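Hpr(Ser) kinase (Coxiella burnetii, PDB 3TQF) probably uses ATP to phosphorylate a serine of the phosphocarrier protein HPr and, as a phosphatase, removes that phosphate again. Local coordinates at residues 110-113 and 114-117; 151-154 and 155-159. All blocks are in the same frame, centred on the assembly; numbering follows the deposited sequence.

How the contacts relate
Along the chain the two contacts come in series, neither nested nor crossed. Contact 1 (110-117) comes first, closing a tight turn in the loop that leaves strand 92-102 and delivers the chain into strand 117-123. After strand 126-134, contact 2 (151-159) lies within helix 141-165, where it joins successive turns and closes no loop. Their centres are about 16 Å apart, yet the two meet through the side chains of Asn115 and Lys155. Tyr118, on the strand that follows the turn, is hydrogen-bonded to His152 of the helix. Both contacts also face the second subunit, where Leu114 packs on Ile77 of that neighbouring chain and Asn151 makes a weak hydrogen bond to the Ile77 backbone oxygen.

Contact 1 of 2, residues 110-113 and 114-117; sequences LDDP and LNPL
Asp112 and Asn115 close a type I beta turn, with Pro113 and Leu114 at its corner. Asn115 N donates to Asp112 O over 3.2 Å in a fairly straight bond (161° at the hydrogen), although the donor stands well above the carbonyl plane. The side chain of Asp112 runs along the same turn. From its CB, the first torsion sets CG trans to the backbone N (chi1 176°), which brings the carboxylate round toward the backbone N atoms of Leu114 and Asn115. CG passes 3.9 Å from Leu114 N, with Asn115 N almost equally near. Of the two oxygens, OD1 leans toward Leu114 and reaches its CB at 3.7 Å. OD2 goes the other way, to Asn115, and lies 3.4 Å from Asn115 CB. The carboxylate and the Asn115 amide group are not coplanar; their planes are turned about 50° apart. At the corner, the proline ring and the leucine side chain lie side by side and point the same way, Pro113 CG meeting Leu114 CD1 at 3.9 Å. Behind the turn the chain comes back on itself: Leu110 CD2 approaches Asn115 O at 4.0 Å, and the CA atoms of Leu110 and Leu117 are 6.7 Å apart. Leu114 and Pro116 pack on Ile77 and Ile75 of the second subunit, while Leu117 is hydrogen-bonded through its backbone to Leu132 of strand 126-134. A proline just after the first residue is common in type I beta turns, and here the turn reverses the chain at a subunit interface before strand 117-123.

Contact 2 of 2, residues 151-154 and 155-159; sequences NHRL and KMEGY
Lys155 begins the second half of this helical segment by donating its N to Asn151 O at 3.0 Å, while its CB lies close to the carbonyl oxygens of Asn151 and His152. Its own chain then runs out extended, away from the preceding turn. Met156, a selenomethionine, repeats the i to i+4 backbone bond to His152 O and also lies on the His152 imidazole. Its CG is over one ring face, 3.8 Å from the centroid in a CH-pi contact, with NE2 the nearest ring atom at 3.4 Å. The bends at chi2 and chi3 carry the tail past the CE1 side of the ring, and SE comes in obliquely, 4.5 Å from the centroid. Glu157 N bonds to Arg153 O, and its side chain makes a salt bridge with the same residue. OE2 lies over a face of the guanidinium, 3.1 Å from Arg153 NE. Because OE2 stands well out of the guanidinium plane, no N-H points at it and the attraction is one of charge; the two planes are nearly perpendicular (86°). Gly158 N continues the series with a more bent bond to Leu154 O (134°), and Tyr159 N hydrogen-bonds to Lys155 O. Around helix 141-165, His152 ND1 is hydrogen-bonded to Tyr118 OH of strand 117-123, Arg153 NH1 bridges to Asp15 between strands 10-14 and 17-23, and Asn151 and Leu154 pack on Leu83 in helix 80-84 of the second subunit.

Contact 1 of 2, residues 110-113 and 114-117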
# COMPACT_ATOMS: atom_id res chain seq x y z
N LEU A 110 -9.38 -24.95 -7.01
CA LEU A 110 -9.02 -24.22 -8.22
C LEU A 110 -8.77 -25.21 -9.35
O LEU A 110 -7.92 -26.11 -9.22
CB LEU A 110 -7.77 -23.37 -7.96
CG LEU A 110 -7.81 -21.92 -8.45
CD1 LEU A 110 -6.50 -21.22 -8.08
CD2 LEU A 110 -8.08 -21.85 -9.95
N ASP A 111 -9.50 -25.07 -10.44
CA ASP A 111 -9.39 -25.99 -11.58
C ASP A 111 -8.15 -25.67 -12.40
O ASP A 111 -7.37 -26.56 -12.74
CB ASP A 111 -10.63 -25.89 -12.47
CG ASP A 111 -11.92 -26.26 -11.74
OD1 ASP A 111 -12.11 -27.45 -11.42
OD2 ASP A 111 -12.75 -25.35 -11.51
N ASP A 112 -7.98 -24.38 -12.70
CA ASP A 112 -6.84 -23.89 -13.45
C ASP A 112 -6.22 -22.71 -12.70
O ASP A 112 -6.75 -21.60 -12.74
CB ASP A 112 -7.29 -23.44 -14.84
CG ASP A 112 -6.17 -22.82 -15.66
OD1 ASP A 112 -5.04 -23.36 -15.65
OD2 ASP A 112 -6.43 -21.79 -16.31
N PRO A 113 -5.10 -22.94 -12.00
CA PRO A 113 -4.47 -21.88 -11.21
C PRO A 113 -3.77 -20.79 -12.03
O PRO A 113 -3.33 -19.79 -11.47
CB PRO A 113 -3.44 -22.63 -10.35
CG PRO A 113 -3.10 -23.84 -11.15
CD PRO A 113 -4.34 -24.21 -11.92
N LEU A 114 -3.68 -20.98 -13.35
CA LEU A 114 -3.14 -19.96 -14.25
C LEU A 114 -4.19 -18.91 -14.63
O LEU A 114 -3.88 -17.93 -15.31
CB LEU A 114 -2.58 -20.61 -15.52
CG LEU A 114 -1.28 -21.41 -15.37
CD1 LEU A 114 -1.49 -22.67 -14.55
CD2 LEU A 114 -0.70 -21.76 -16.73
N ASN A 115 -5.44 -19.13 -14.21
CA ASN A 115 -6.53 -18.17 -14.42
C ASN A 115 -7.31 -17.92 -13.14
O ASN A 115 -7.21 -18.70 -12.20
CB ASN A 115 -7.46 -18.68 -15.52
CG ASN A 115 -6.98 -18.32 -16.91
OD1 ASN A 115 -6.48 -19.17 -17.65
ND2 ASN A 115 -7.11 -17.05 -17.28
N PRO A 116 -8.10 -16.83 -13.10
CA PRO A 116 -8.94 -16.58 -11.93
C PRO A 116 -10.08 -17.59 -11.82
O PRO A 116 -10.40 -18.25 -12.81
CB PRO A 116 -9.52 -15.18 -12.18
CG PRO A 116 -8.87 -14.66 -13.41
CD PRO A 116 -8.30 -15.82 -14.15
N LEU A 117 -10.68 -17.70 -10.64
CA LEU A 117 -11.84 -18.57 -10.48
C LEU A 117 -13.06 -17.82 -10.96
O LEU A 117 -13.61 -16.98 -10.24
CB LEU A 117 -12.00 -19.02 -9.02
CG LEU A 117 -13.09 -20.07 -8.75
CD1 LEU A 117 -12.96 -21.25 -9.69
CD2 LEU A 117 -13.02 -20.55 -7.30

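Contact 2 of 2, residues 151-154 and 155-159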
# COMPACT_ATOMS: atom_id res chain seq x y z
N ASN A 151 -6.89 -7.27 -16.44
CA ASN A 151 -6.79 -8.57 -17.09
C ASN A 151 -8.12 -9.03 -17.64
O ASN A 151 -8.19 -9.61 -18.72
CB ASN A 151 -6.26 -9.64 -16.12
CG ASN A 151 -4.77 -9.90 -16.28
OD1 ASN A 151 -4.03 -9.07 -16.80
ND2 ASN A 151 -4.33 -11.07 -15.85
N HIS A 152 -9.19 -8.76 -16.89
CA HIS A 152 -10.53 -9.12 -17.32
C HIS A 152 -10.92 -8.38 -18.60
O HIS A 152 -11.46 -8.98 -19.53
CB HIS A 152 -11.56 -8.85 -16.22
CG HIS A 152 -12.97 -9.11 -16.64
ND1 HIS A 152 -13.51 -10.37 -16.68
CD2 HIS A 152 -13.93 -8.27 -17.09
CE1 HIS A 152 -14.76 -10.30 -17.12
NE2 HIS A 152 -15.04 -9.03 -17.37
N ARG A 153 -10.63 -7.08 -18.65
CA ARG A 153 -10.94 -6.27 -19.82
C ARG A 153 -10.19 -6.77 -21.05
O ARG A 153 -10.76 -6.83 -22.14
CB ARG A 153 -10.62 -4.81 -19.57
CG ARG A 153 -10.75 -3.92 -20.80
CD ARG A 153 -11.08 -2.50 -20.42
NE ARG A 153 -10.94 -1.60 -21.56
CZ ARG A 153 -9.87 -0.87 -21.84
NH1 ARG A 153 -8.79 -0.89 -21.06
NH2 ARG A 153 -9.87 -0.10 -22.93
N LEU A 154 -8.92 -7.11 -20.89
CA LEU A 154 -8.15 -7.70 -21.98
C LEU A 154 -8.77 -9.02 -22.43
O LEU A 154 -8.87 -9.29 -23.63
CB LEU A 154 -6.69 -7.91 -21.58
CG LEU A 154 -5.84 -6.65 -21.46
CD1 LEU A 154 -4.45 -7.00 -20.95
CD2 LEU A 154 -5.75 -5.94 -22.80
N LYS A 155 -9.21 -9.83 -21.48
CA LYS A 155 -9.82 -11.12 -21.78
C LYS A 155 -11.14 -10.98 -22.55
O LYS A 155 -11.39 -11.72 -23.49
CB LYS A 155 -10.04 -11.92 -20.49
CG LYS A 155 -10.60 -13.31 -20.72
CD LYS A 155 -10.26 -14.28 -19.60
CE LYS A 155 -10.65 -15.72 -19.98
NZ LYS A 155 -10.05 -16.74 -19.07
N MSE A 156 -11.98 -10.03 -22.14
CA MSE A 156 -13.24 -9.76 -22.82
C MSE A 156 -13.00 -9.21 -24.22
O MSE A 156 -13.74 -9.54 -25.15
CB MSE A 156 -14.11 -8.78 -22.03
CG MSE A 156 -14.68 -9.32 -20.72
SE MSE A 156 -15.60 -11.06 -20.87
CE MSE A 156 -14.12 -12.22 -20.35
N GLU A 157 -11.98 -8.37 -24.37
CA GLU A 157 -11.58 -7.89 -25.69
C GLU A 157 -11.01 -9.02 -26.54
O GLU A 157 -11.07 -8.96 -27.77
CB GLU A 157 -10.57 -6.74 -25.56
CG GLU A 157 -11.23 -5.43 -25.17
CD GLU A 157 -10.25 -4.36 -24.75
OE1 GLU A 157 -9.04 -4.52 -25.02
OE2 GLU A 157 -10.69 -3.36 -24.14
N GLY A 158 -10.45 -10.03 -25.89
CA GLY A 158 -9.98 -11.23 -26.56
C GLY A 158 -11.11 -12.03 -27.19
O GLY A 158 -10.97 -12.51 -28.31
N TYR A 159 -12.23 -12.17 -26.47
CA TYR A 159 -13.39 -12.87 -27.01
C TYR A 159 -14.07 -12.06 -28.10
O TYR A 159 -14.54 -12.62 -29.08
CB TYR A 159 -14.41 -13.20 -25.91
CG TYR A 159 -13.94 -14.23 -24.90
CD1 TYR A 159 -13.39 -15.44 -25.32
CD2 TYR A 159 -14.07 -14.00 -23.53
CE1 TYR A 159 -12.96 -16.39 -24.39
CE2 TYR A 159 -13.64 -14.95 -22.60
CZ TYR A 159 -13.09 -16.14 -23.04
OH TYR A 159 -12.66 -17.08 -22.12